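PDB 2IIZ: melanin biosynthesis protein TyrA, putative from Shewanella oneidensis, which binds heme b and probably acts as a peroxidase of the dye-decolorizing (DyP-type) family. Local coordinates for residues S22-F27 against Q244-G249; E50-D53 against A59-G62; N61-I66 against S179-Q184. All blocks are in the same frame, centred on the assembly; numbering follows the deposited sequence.

Interaction 1 of 3, residues S22-F27 against Q244-G249; sequences SVYLMF and QSMPYG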
ATOM      1  N   SER A  22       1.264   0.706  -8.730  1.00 36.19           N
ATOM      2  CA  SER A  22       0.015   0.467  -9.436  1.00 35.12           C
ATOM      3  C   SER A  22      -1.150   0.258  -8.471  1.00 32.94           C
ATOM      4  O   SER A  22      -0.956  -0.119  -7.308  1.00 27.91           O
ATOM      5  CB  SER A  22       0.150  -0.804 -10.272  1.00 36.44           C
ATOM      6  OG  SER A  22       0.307  -1.899  -9.401  1.00 37.01           O
ATOM      7  N   VAL A  23      -2.363   0.491  -8.982  1.00 33.68           N
ATOM      8  CA  VAL A  23      -3.613   0.226  -8.245  1.00 31.78           C
ATOM      9  C   VAL A  23      -4.559  -0.591  -9.133  1.00 32.27           C
ATOM     10  O   VAL A  23      -4.683  -0.349 -10.356  1.00 28.92           O
ATOM     11  CB  VAL A  23      -4.294   1.510  -7.844  1.00 31.14           C
ATOM     12  CG1 VAL A  23      -5.558   1.249  -7.032  1.00 31.06           C
ATOM     13  CG2 VAL A  23      -3.323   2.373  -7.028  1.00 40.19           C
ATOM     14  N   TYR A  24      -5.210  -1.554  -8.499  1.00 32.69           N
ATOM     15  CA  TYR A  24      -6.082  -2.488  -9.184  1.00 35.82           C
ATOM     16  C   TYR A  24      -7.464  -2.466  -8.502  1.00 35.71           C
ATOM     17  O   TYR A  24      -7.612  -2.802  -7.312  1.00 36.45           O
ATOM     18  CB  TYR A  24      -5.484  -3.899  -9.151  1.00 38.71           C
ATOM     19  CG  TYR A  24      -4.032  -4.013  -9.584  1.00 36.69           C
ATOM     20  CD1 TYR A  24      -3.650  -3.793 -10.905  1.00 42.47           C
ATOM     21  CD2 TYR A  24      -3.043  -4.350  -8.672  1.00 40.16           C
ATOM     22  CE1 TYR A  24      -2.303  -3.904 -11.296  1.00 35.43           C
ATOM     23  CE2 TYR A  24      -1.705  -4.462  -9.055  1.00 30.79           C
ATOM     24  CZ  TYR A  24      -1.348  -4.242 -10.353  1.00 37.07           C
ATOM     25  OH  TYR A  24      -0.028  -4.355 -10.700  1.00 32.03           O
ATOM     26  N   LEU A  25      -8.474  -2.064  -9.264  1.00 34.26           N
ATOM     27  CA  LEU A  25      -9.800  -1.830  -8.726  1.00 33.86           C
ATOM     28  C   LEU A  25     -10.805  -2.606  -9.521  1.00 33.58           C
ATOM     29  O   LEU A  25     -10.906  -2.463 -10.744  1.00 31.68           O
ATOM     30  CB  LEU A  25     -10.172  -0.361  -8.782  1.00 32.59           C
ATOM     31  CG  LEU A  25      -9.199   0.611  -8.141  1.00 37.26           C
ATOM     32  CD1 LEU A  25      -9.679   2.052  -8.360  1.00 37.23           C
ATOM     33  CD2 LEU A  25      -9.046   0.305  -6.666  1.00 40.03           C
HETATM   34  N   MSE A  26     -11.543  -3.421  -8.779  1.00 35.82           N
HETATM   35  CA  MSE A  26     -12.568  -4.301  -9.290  1.00 34.46           C
HETATM   36  C   MSE A  26     -13.898  -3.797  -8.791  1.00 33.96           C
HETATM   37  O   MSE A  26     -14.079  -3.652  -7.576  1.00 33.99           O
HETATM   38  CB  MSE A  26     -12.302  -5.678  -8.750  1.00 34.29           C
HETATM   39  CG  MSE A  26     -10.994  -6.209  -9.256  1.00 38.36           C
HETATM   40 SE   MSE A  26     -11.192  -6.474 -11.165  0.70 41.92          SE
HETATM   41  CE  MSE A  26      -9.419  -7.241 -11.415  1.00 50.73           C
ATOM     42  N   PHE A  27     -14.805  -3.521  -9.733  1.00 31.20           N
ATOM     43  CA  PHE A  27     -16.140  -2.990  -9.436  1.00 30.64           C
ATOM     44  C   PHE A  27     -17.199  -3.904 -10.009  1.00 30.37           C
ATOM     45  O   PHE A  27     -17.026  -4.485 -11.085  1.00 29.59           O
ATOM     46  CB  PHE A  27     -16.384  -1.615 -10.078  1.00 31.23           C
ATOM     47  CG  PHE A  27     -15.460  -0.540  -9.609  1.00 32.08           C
ATOM     48  CD1 PHE A  27     -15.770   0.216  -8.488  1.00 32.29           C
ATOM     49  CD2 PHE A  27     -14.278  -0.280 -10.292  1.00 34.24           C
ATOM     50  CE1 PHE A  27     -14.918   1.216  -8.045  1.00 32.86           C
ATOM     51  CE2 PHE A  27     -13.429   0.707  -9.865  1.00 34.75           C
ATOM     52  CZ  PHE A  27     -13.749   1.467  -8.724  1.00 32.44           C
ATOM     53  N   GLN A 244       1.788  -7.732 -17.712  1.00 37.30           N
ATOM     54  CA  GLN A 244       1.904  -6.466 -17.034  1.00 37.36           C
ATOM     55  C   GLN A 244       1.865  -6.676 -15.532  1.00 37.58           C
ATOM     56  O   GLN A 244       1.420  -5.786 -14.826  1.00 38.05           O
ATOM     57  CB  GLN A 244       0.732  -5.571 -17.442  1.00 38.07           C
ATOM     58  CG  GLN A 244       0.782  -5.047 -18.882  1.00 36.03           C
ATOM     59  CD  GLN A 244       1.805  -3.948 -19.110  1.00 33.90           C
ATOM     60  OE1 GLN A 244       2.574  -3.598 -18.216  1.00 27.04           O
ATOM     61  NE2 GLN A 244       1.822  -3.395 -20.326  1.00 33.54           N
ATOM     62  N   SER A 245       2.324  -7.841 -15.057  1.00 36.60           N
ATOM     63  CA  SER A 245       2.153  -8.228 -13.648  1.00 36.74           C
ATOM     64  C   SER A 245       3.070  -7.462 -12.731  1.00 35.25           C
ATOM     65  O   SER A 245       4.105  -6.964 -13.168  1.00 37.80           O
ATOM     66  CB  SER A 245       2.478  -9.694 -13.443  1.00 34.86           C
ATOM     67  OG  SER A 245       2.022 -10.464 -14.509  1.00 40.98           O
HETATM   68  N   MSE A 246       2.696  -7.383 -11.459  1.00 34.77           N
HETATM   69  CA  MSE A 246       3.527  -6.755 -10.433  1.00 32.36           C
HETATM   70  C   MSE A 246       3.368  -7.460  -9.094  1.00 33.22           C
HETATM   71  O   MSE A 246       2.328  -8.051  -8.850  1.00 35.00           O
HETATM   72  CB  MSE A 246       3.124  -5.312 -10.282  1.00 30.91           C
HETATM   73  CG  MSE A 246       3.306  -4.553 -11.577  1.00 36.42           C
HETATM   74 SE   MSE A 246       3.248  -2.684 -11.460  0.70 38.96          SE
HETATM   75  CE  MSE A 246       4.676  -2.386 -10.173  1.00 42.46           C
ATOM     76  N   PRO A 247       4.402  -7.414  -8.214  1.00 33.30           N
ATOM     77  CA  PRO A 247       4.204  -7.885  -6.844  1.00 35.95           C
ATOM     78  C   PRO A 247       3.088  -7.095  -6.188  1.00 37.18           C
ATOM     79  O   PRO A 247       2.824  -5.979  -6.622  1.00 36.16           O
ATOM     80  CB  PRO A 247       5.545  -7.547  -6.153  1.00 36.06           C
ATOM     81  CG  PRO A 247       6.526  -7.547  -7.266  1.00 34.93           C
ATOM     82  CD  PRO A 247       5.782  -6.957  -8.427  1.00 31.79           C
ATOM     83  N   TYR A 248       2.453  -7.663  -5.160  1.00 37.73           N
ATOM     84  CA  TYR A 248       1.386  -6.981  -4.430  1.00 39.14           C
ATOM     85  C   TYR A 248       1.274  -7.495  -3.015  1.00 41.49           C
ATOM     86  O   TYR A 248       1.805  -8.564  -2.672  1.00 42.27           O
ATOM     87  CB  TYR A 248       0.030  -7.217  -5.100  1.00 39.75           C
ATOM     88  CG  TYR A 248      -0.650  -8.454  -4.579  1.00 37.20           C
ATOM     89  CD1 TYR A 248      -0.363  -9.718  -5.113  1.00 44.67           C
ATOM     90  CD2 TYR A 248      -1.570  -8.375  -3.548  1.00 44.05           C
ATOM     91  CE1 TYR A 248      -0.988 -10.856  -4.629  1.00 36.65           C
ATOM     92  CE2 TYR A 248      -2.192  -9.506  -3.062  1.00 43.52           C
ATOM     93  CZ  TYR A 248      -1.895 -10.743  -3.608  1.00 37.58           C
ATOM     94  OH  TYR A 248      -2.526 -11.855  -3.106  1.00 40.88           O
ATOM     95  N   GLY A 249       0.567  -6.723  -2.194  1.00 42.54           N
ATOM     96  CA  GLY A 249       0.084  -7.213  -0.909  1.00 43.06           C
ATOM     97  C   GLY A 249       0.904  -6.780   0.285  1.00 43.08           C
ATOM     98  O   GLY A 249       1.475  -5.693   0.303  1.00 42.56           O
TER
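Ser-22 and Met-246 mark the closest approach of the two backbones, with their CA atoms 8.1 Å apart, a separation that leaves the joining of these strands to side chains. Tyr-24 reaches across with the end of its side chain: its OH sits 3.3 Å from CB of Met-246 and also near CG, the two side chains crossing at about a right angle. Met-246, present as selenomethionine, runs extended through chi2 (-166°), which sets SE close to both hydroxyls, 3.7 Å from Ser-22 OG. A direct bond ties the two hydroxyls: Ser-22 OG donates to Tyr-24 OH at 2.8 Å, fixing the phenol oxygen where it meets the selenomethionine. Strand 21-29 belongs to the N-terminal half and strand 238-249 to the C-terminal, heme-binding half of a DyP-type peroxidase, whose two ferredoxin-like halves share one antiparallel sheet, these strands far apart in its order. Tyrosine suits this interior because a long flat ring can span from strand to strand while its hydroxyl stays satisfied; the ring also meets that of His-106, and the side chain touches Met-257 and Ile-259. The unbranched, polarisable chain of Met-246 lies against both hydroxyls, about 11 Å from the heme.

Interaction 2 of 3, residues E50-D53 against A59-G62; sequences ELTD and AFNG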
ATOM      1  N   GLU A  50      -5.954  11.180 -20.782  1.00 33.39           N
ATOM      2  CA  GLU A  50      -5.494  12.553 -20.578  1.00 31.86           C
ATOM      3  C   GLU A  50      -4.413  12.690 -19.482  1.00 32.30           C
ATOM      4  O   GLU A  50      -3.543  13.573 -19.566  1.00 31.12           O
ATOM      5  CB  GLU A  50      -6.710  13.440 -20.252  1.00 31.74           C
ATOM      6  CG  GLU A  50      -7.658  13.614 -21.471  1.00 32.99           C
ATOM      7  CD  GLU A  50      -8.963  14.362 -21.167  1.00 38.64           C
ATOM      8  OE1 GLU A  50      -9.383  14.454 -19.987  1.00 42.47           O
ATOM      9  OE2 GLU A  50      -9.577  14.867 -22.135  1.00 33.37           O
ATOM     10  N   LEU A  51      -4.478  11.821 -18.470  1.00 31.01           N
ATOM     11  CA  LEU A  51      -3.562  11.858 -17.315  1.00 32.64           C
ATOM     12  C   LEU A  51      -2.138  11.406 -17.639  1.00 31.37           C
ATOM     13  O   LEU A  51      -1.187  11.722 -16.889  1.00 29.14           O
ATOM     14  CB  LEU A  51      -4.106  10.980 -16.179  1.00 33.41           C
ATOM     15  CG  LEU A  51      -5.325  11.507 -15.431  1.00 33.90           C
ATOM     16  CD1 LEU A  51      -5.843  10.457 -14.498  1.00 34.88           C
ATOM     17  CD2 LEU A  51      -4.961  12.728 -14.657  1.00 35.02           C
ATOM     18  N   THR A  52      -2.004  10.669 -18.741  1.00 29.60           N
ATOM     19  CA  THR A  52      -0.704  10.297 -19.266  1.00 31.62           C
ATOM     20  C   THR A  52       0.134  11.555 -19.548  1.00 30.39           C
ATOM     21  O   THR A  52       1.286  11.669 -19.114  1.00 29.60           O
ATOM     22  CB  THR A  52      -0.862   9.377 -20.504  1.00 34.30           C
ATOM     23  OG1 THR A  52      -1.365   8.096 -20.062  1.00 38.55           O
ATOM     24  CG2 THR A  52       0.485   9.131 -21.180  1.00 39.73           C
ATOM     25  N   ASP A  53      -0.452  12.504 -20.266  1.00 31.49           N
ATOM     26  CA  ASP A  53       0.191  13.785 -20.509  1.00 30.14           C
ATOM     27  C   ASP A  53       0.296  14.639 -19.209  1.00 30.92           C
ATOM     28  O   ASP A  53       1.361  15.183 -18.903  1.00 30.51           O
ATOM     29  CB  ASP A  53      -0.567  14.548 -21.586  1.00 28.97           C
ATOM     30  CG  ASP A  53      -0.486  13.880 -22.968  1.00 32.26           C
ATOM     31  OD1 ASP A  53       0.606  13.448 -23.398  1.00 26.52           O
ATOM     32  OD2 ASP A  53      -1.533  13.793 -23.641  1.00 33.84           O
ATOM     33  N   ALA A  59       5.401   9.206 -15.443  1.00 32.22           N
ATOM     34  CA  ALA A  59       5.021   8.115 -16.355  1.00 31.81           C
ATOM     35  C   ALA A  59       3.669   7.471 -16.056  1.00 32.04           C
ATOM     36  O   ALA A  59       3.538   6.237 -16.040  1.00 31.92           O
ATOM     37  CB  ALA A  59       6.113   7.080 -16.394  1.00 30.79           C
ATOM     38  N   PHE A  60       2.660   8.309 -15.821  1.00 33.05           N
ATOM     39  CA  PHE A  60       1.346   7.799 -15.463  1.00 33.21           C
ATOM     40  C   PHE A  60       0.746   7.102 -16.650  1.00 33.06           C
ATOM     41  O   PHE A  60       0.927   7.537 -17.797  1.00 34.54           O
ATOM     42  CB  PHE A  60       0.402   8.908 -15.008  1.00 31.79           C
ATOM     43  CG  PHE A  60      -0.989   8.427 -14.740  1.00 30.45           C
ATOM     44  CD1 PHE A  60      -1.888   8.221 -15.788  1.00 38.90           C
ATOM     45  CD2 PHE A  60      -1.410   8.173 -13.440  1.00 36.03           C
ATOM     46  CE1 PHE A  60      -3.190   7.763 -15.552  1.00 35.86           C
ATOM     47  CE2 PHE A  60      -2.703   7.719 -13.188  1.00 33.11           C
ATOM     48  CZ  PHE A  60      -3.598   7.512 -14.252  1.00 40.56           C
ATOM     49  N   ASN A  61       0.020   6.020 -16.381  1.00 32.42           N
ATOM     50  CA  ASN A  61      -0.782   5.386 -17.421  1.00 31.74           C
ATOM     51  C   ASN A  61      -1.728   4.382 -16.805  1.00 31.06           C
ATOM     52  O   ASN A  61      -1.568   4.022 -15.638  1.00 28.10           O
ATOM     53  CB  ASN A  61       0.095   4.687 -18.436  1.00 30.20           C
ATOM     54  CG  ASN A  61       0.814   3.530 -17.842  1.00 34.46           C
ATOM     55  OD1 ASN A  61       0.249   2.430 -17.694  1.00 34.20           O
ATOM     56  ND2 ASN A  61       2.076   3.754 -17.481  1.00 34.78           N
ATOM     57  N   GLY A  62      -2.706   3.947 -17.604  1.00 27.59           N
ATOM     58  CA  GLY A  62      -3.857   3.240 -17.086  1.00 29.24           C
ATOM     59  C   GLY A  62      -4.826   2.739 -18.149  1.00 30.39           C
ATOM     60  O   GLY A  62      -4.756   3.124 -19.316  1.00 27.02           O
TER
HETATM   61  O   HOH W   1       2.583   9.349 -18.720  1.00 31.52           O
HETATM   62  O   HOH W   2      -3.337   6.194 -19.725  1.00 36.03           O
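Leu-51 and Phe-60 make the apolar half of this contact. CB of Leu-51 lies 3.4 Å from CE1 of the Phe-60 ring, approaching it obliquely, and the leucine CD1 follows the ring round to CZ at 3.7 Å. The ring can be reached because CG of Phe-60 stands opposite its own backbone N (chi1 175°), which turns the phenyl group toward the last turn of the helix, against Leu-51. Val-118 of helix 112-125 touches both residues, and Leu-115 adds to the cover on Phe-60; a wide aromatic ring and a branched aliphatic chain suit a place where two helices and a strand end converge.

The backbones are nearest at Thr-52 and Phe-60, whose CA atoms are 5.0 Å apart. Here helix 34-54 hands the chain on to strand 61-67, within the beta-alpha-beta unit of a ferredoxin-like half: strands 21-29 and 61-67 run parallel, with strand 103-109 between them.

Thr-52 supplies the polar half. With OG1 beside its backbone N (chi1 -70°), the hydroxyl faces the incoming strand, 3.3 Å from Phe-60 O, a weak hydrogen bond at most and not a certain one. Water does more. One molecule donates to Thr-52 O at 2.7 Å and to Phe-60 O at 2.6 Å, joining the two carbonyls; another lies 2.8 Å from Thr-52 OG1 and weakly accepts the Gly-62 N-H. Threonine fits because it gives the helix a hydroxyl on a short stem while its CB and CG2 methyl pack beside the Phe-60 carbonyl oxygen. Asn-61 turns its amide away from the helix: ND2 bonds weakly back to Ala-59 O (3.2 Å, bent to 131°) and also reaches Asn-19 OD1 at the start of the strand.

Interaction 3 of 3, residues N61-I66 against S179-Q184; sequences NGFVAI and SYIHVQ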
ATOM      1  N   ASN A  61       0.020   6.020 -16.381  1.00 32.42           N
ATOM      2  CA  ASN A  61      -0.782   5.386 -17.421  1.00 31.74           C
ATOM      3  C   ASN A  61      -1.728   4.382 -16.805  1.00 31.06           C
ATOM      4  O   ASN A  61      -1.568   4.022 -15.638  1.00 28.10           O
ATOM      5  CB  ASN A  61       0.095   4.687 -18.436  1.00 30.20           C
ATOM      6  CG  ASN A  61       0.814   3.530 -17.842  1.00 34.46           C
ATOM      7  OD1 ASN A  61       0.249   2.430 -17.694  1.00 34.20           O
ATOM      8  ND2 ASN A  61       2.076   3.754 -17.481  1.00 34.78           N
ATOM      9  N   GLY A  62      -2.706   3.947 -17.604  1.00 27.59           N
ATOM     10  CA  GLY A  62      -3.857   3.240 -17.086  1.00 29.24           C
ATOM     11  C   GLY A  62      -4.826   2.739 -18.149  1.00 30.39           C
ATOM     12  O   GLY A  62      -4.756   3.124 -19.316  1.00 27.02           O
ATOM     13  N   PHE A  63      -5.733   1.866 -17.727  1.00 30.34           N
ATOM     14  CA  PHE A  63      -6.813   1.450 -18.576  1.00 31.19           C
ATOM     15  C   PHE A  63      -8.034   1.031 -17.781  1.00 31.68           C
ATOM     16  O   PHE A  63      -7.921   0.670 -16.617  1.00 34.36           O
ATOM     17  CB  PHE A  63      -6.360   0.376 -19.599  1.00 32.18           C
ATOM     18  CG  PHE A  63      -6.026  -0.965 -19.017  1.00 31.03           C
ATOM     19  CD1 PHE A  63      -7.018  -1.831 -18.581  1.00 37.27           C
ATOM     20  CD2 PHE A  63      -4.713  -1.379 -18.928  1.00 33.65           C
ATOM     21  CE1 PHE A  63      -6.694  -3.093 -18.047  1.00 30.04           C
ATOM     22  CE2 PHE A  63      -4.397  -2.620 -18.402  1.00 35.60           C
ATOM     23  CZ  PHE A  63      -5.398  -3.473 -17.963  1.00 33.79           C
ATOM     24  N   VAL A  64      -9.194   1.107 -18.436  1.00 32.19           N
ATOM     25  CA  VAL A  64     -10.447   0.505 -17.984  1.00 33.89           C
ATOM     26  C   VAL A  64     -10.819  -0.662 -18.895  1.00 33.87           C
ATOM     27  O   VAL A  64     -10.884  -0.501 -20.122  1.00 32.91           O
ATOM     28  CB  VAL A  64     -11.634   1.477 -18.051  1.00 35.10           C
ATOM     29  CG1 VAL A  64     -12.830   0.920 -17.261  1.00 34.91           C
ATOM     30  CG2 VAL A  64     -11.242   2.830 -17.500  1.00 44.64           C
ATOM     31  N   ALA A  65     -11.065  -1.818 -18.273  1.00 33.93           N
ATOM     32  CA  ALA A  65     -11.509  -3.033 -18.951  1.00 32.85           C
ATOM     33  C   ALA A  65     -12.786  -3.539 -18.320  1.00 32.89           C
ATOM     34  O   ALA A  65     -13.112  -3.188 -17.184  1.00 32.94           O
ATOM     35  CB  ALA A  65     -10.460  -4.096 -18.873  1.00 32.75           C
ATOM     36  N   ILE A  66     -13.486  -4.374 -19.083  1.00 31.97           N
ATOM     37  CA  ILE A  66     -14.880  -4.742 -18.840  1.00 33.41           C
ATOM     38  C   ILE A  66     -15.045  -6.269 -18.769  1.00 32.47           C
ATOM     39  O   ILE A  66     -14.565  -6.981 -19.641  1.00 31.89           O
ATOM     40  CB  ILE A  66     -15.739  -4.173 -19.989  1.00 34.10           C
ATOM     41  CG1 ILE A  66     -15.764  -2.644 -19.887  1.00 36.73           C
ATOM     42  CG2 ILE A  66     -17.155  -4.722 -19.970  1.00 33.58           C
ATOM     43  CD1 ILE A  66     -15.907  -2.000 -21.200  1.00 40.70           C
ATOM     44  N   SER A 179      -7.661  -5.073 -26.216  1.00 33.00           N
ATOM     45  CA  SER A 179      -6.874  -6.235 -25.770  1.00 33.59           C
ATOM     46  C   SER A 179      -7.691  -7.213 -24.890  1.00 33.48           C
ATOM     47  O   SER A 179      -8.608  -6.813 -24.164  1.00 31.31           O
ATOM     48  CB  SER A 179      -5.630  -5.729 -25.015  1.00 34.50           C
ATOM     49  OG  SER A 179      -4.747  -6.771 -24.674  1.00 34.79           O
ATOM     50  N   TYR A 180      -7.355  -8.498 -24.959  1.00 34.74           N
ATOM     51  CA  TYR A 180      -7.975  -9.493 -24.074  1.00 35.75           C
ATOM     52  C   TYR A 180      -7.153  -9.616 -22.798  1.00 35.11           C
ATOM     53  O   TYR A 180      -5.947  -9.900 -22.839  1.00 36.82           O
ATOM     54  CB  TYR A 180      -8.125 -10.852 -24.761  1.00 35.09           C
ATOM     55  CG  TYR A 180      -9.157 -10.878 -25.880  1.00 37.08           C
ATOM     56  CD1 TYR A 180     -10.510 -11.050 -25.610  1.00 39.38           C
ATOM     57  CD2 TYR A 180      -8.775 -10.732 -27.210  1.00 32.81           C
ATOM     58  CE1 TYR A 180     -11.463 -11.075 -26.652  1.00 36.85           C
ATOM     59  CE2 TYR A 180      -9.707 -10.756 -28.242  1.00 28.48           C
ATOM     60  CZ  TYR A 180     -11.049 -10.925 -27.966  1.00 34.99           C
ATOM     61  OH  TYR A 180     -11.967 -10.948 -29.014  1.00 32.03           O
ATOM     62  N   ILE A 181      -7.807  -9.403 -21.665  1.00 32.94           N
ATOM     63  CA  ILE A 181      -7.101  -9.304 -20.398  1.00 33.62           C
ATOM     64  C   ILE A 181      -7.514 -10.403 -19.426  1.00 31.91           C
ATOM     65  O   ILE A 181      -8.682 -10.708 -19.292  1.00 32.10           O
ATOM     66  CB  ILE A 181      -7.310  -7.892 -19.808  1.00 34.14           C
ATOM     67  CG1 ILE A 181      -6.770  -6.879 -20.832  1.00 40.19           C
ATOM     68  CG2 ILE A 181      -6.639  -7.749 -18.433  1.00 38.32           C
ATOM     69  CD1 ILE A 181      -6.655  -5.489 -20.349  1.00 42.09           C
ATOM     70  N   HIS A 182      -6.537 -11.002 -18.751  1.00 30.76           N
ATOM     71  CA  HIS A 182      -6.813 -12.003 -17.728  1.00 29.53           C
ATOM     72  C   HIS A 182      -5.994 -11.664 -16.491  1.00 32.86           C
ATOM     73  O   HIS A 182      -4.817 -11.289 -16.590  1.00 31.88           O
ATOM     74  CB  HIS A 182      -6.448 -13.398 -18.203  1.00 28.45           C
ATOM     75  CG  HIS A 182      -7.299 -13.898 -19.333  1.00 28.66           C
ATOM     76  ND1 HIS A 182      -6.926 -13.780 -20.652  1.00 26.93           N
ATOM     77  CD2 HIS A 182      -8.505 -14.516 -19.338  1.00 29.63           C
ATOM     78  CE1 HIS A 182      -7.864 -14.304 -21.425  1.00 33.06           C
ATOM     79  NE2 HIS A 182      -8.834 -14.757 -20.652  1.00 27.12           N
ATOM     80  N   VAL A 183      -6.622 -11.800 -15.330  1.00 32.46           N
ATOM     81  CA  VAL A 183      -6.011 -11.401 -14.085  1.00 34.96           C
ATOM     82  C   VAL A 183      -6.102 -12.584 -13.112  1.00 35.63           C
ATOM     83  O   VAL A 183      -7.187 -13.168 -12.919  1.00 36.80           O
ATOM     84  CB  VAL A 183      -6.730 -10.161 -13.546  1.00 35.64           C
ATOM     85  CG1 VAL A 183      -6.083  -9.651 -12.279  1.00 38.77           C
ATOM     86  CG2 VAL A 183      -6.763  -9.068 -14.618  1.00 35.01           C
ATOM     87  N   GLN A 184      -4.961 -12.939 -12.521  1.00 34.55           N
ATOM     88  CA  GLN A 184      -4.908 -13.951 -11.471  1.00 34.64           C
ATOM     89  C   GLN A 184      -4.181 -13.343 -10.294  1.00 34.14           C
ATOM     90  O   GLN A 184      -3.039 -12.930 -10.432  1.00 33.86           O
ATOM     91  CB  GLN A 184      -4.140 -15.192 -11.930  1.00 32.88           C
ATOM     92  CG  GLN A 184      -4.781 -15.982 -13.063  1.00 39.27           C
ATOM     93  CD  GLN A 184      -4.191 -17.389 -13.173  1.00 38.14           C
ATOM     94  OE1 GLN A 184      -3.149 -17.589 -13.808  1.00 33.83           O
ATOM     95  NE2 GLN A 184      -4.851 -18.366 -12.542  1.00 28.93           N
TER
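Ala-65 and Ile-181 bring strands 61-67 and 179-188 closest together, with CA atoms 7.8 Å apart, and the segments head in markedly different directions. Strand 291-301 stands between them in the sheet order, pairing with Ile-66 through Phe-300 and with Ser-179 through Ala-301, so the two strands meet through side chains, not backbone pairing, across a strongly twisted sheet.

One methyl group does most of the touching. Ile-181 CD1 settles obliquely against the outer end of the Phe-63 ring, 3.3 Å from CE1 and 3.4 Å from CZ, the two side chains coming from opposite directions. The extended outer torsion of the isoleucine (chi2 -169°) pushes CD1 to full reach, while the phenylalanine, its CG placed between backbone N and carbonyl carbon (chi1 69°), projects its ring to meet it. His-106 stacks on that ring and helps hold it. CB of Ala-65, 4.3 Å from Ile-181 CD1, flanks the same methyl; a small residue here leaves room for the isoleucine tip beside the aromatic ring.

This joins the N-terminal half to the C-terminal, heme-binding half, where Gln-184, farther along the same strand, touches the heme. Being wholly apolar and buried, the contact lacks the directional demands of hydrogen bonds, so its fit probably depends on shape: a long branched chain closing tightly on a ring.

Overall arrangement
All three contacts reach the same antiparallel sheet, and interactions 2 and 3 both lie within the chain closed by interaction 1. Interaction 2 is local, linking helix 34-54 to the start of strand 61-67; interaction 3 begins on that strand, sharing Asn-61 and Gly-62, and reaches forward to strand 179-188. Interactions 1 and 3 each join the N-terminal to the C-terminal half; their centres are 11 Å apart, and they touch where Met-26 packs on Val-183. Interaction 2 lies farther out, its centre 16 Å from that of interaction 1 and 15 Å from that of interaction 3. Thus one contact lies within the N-terminal half, and two join it to the heme-binding half.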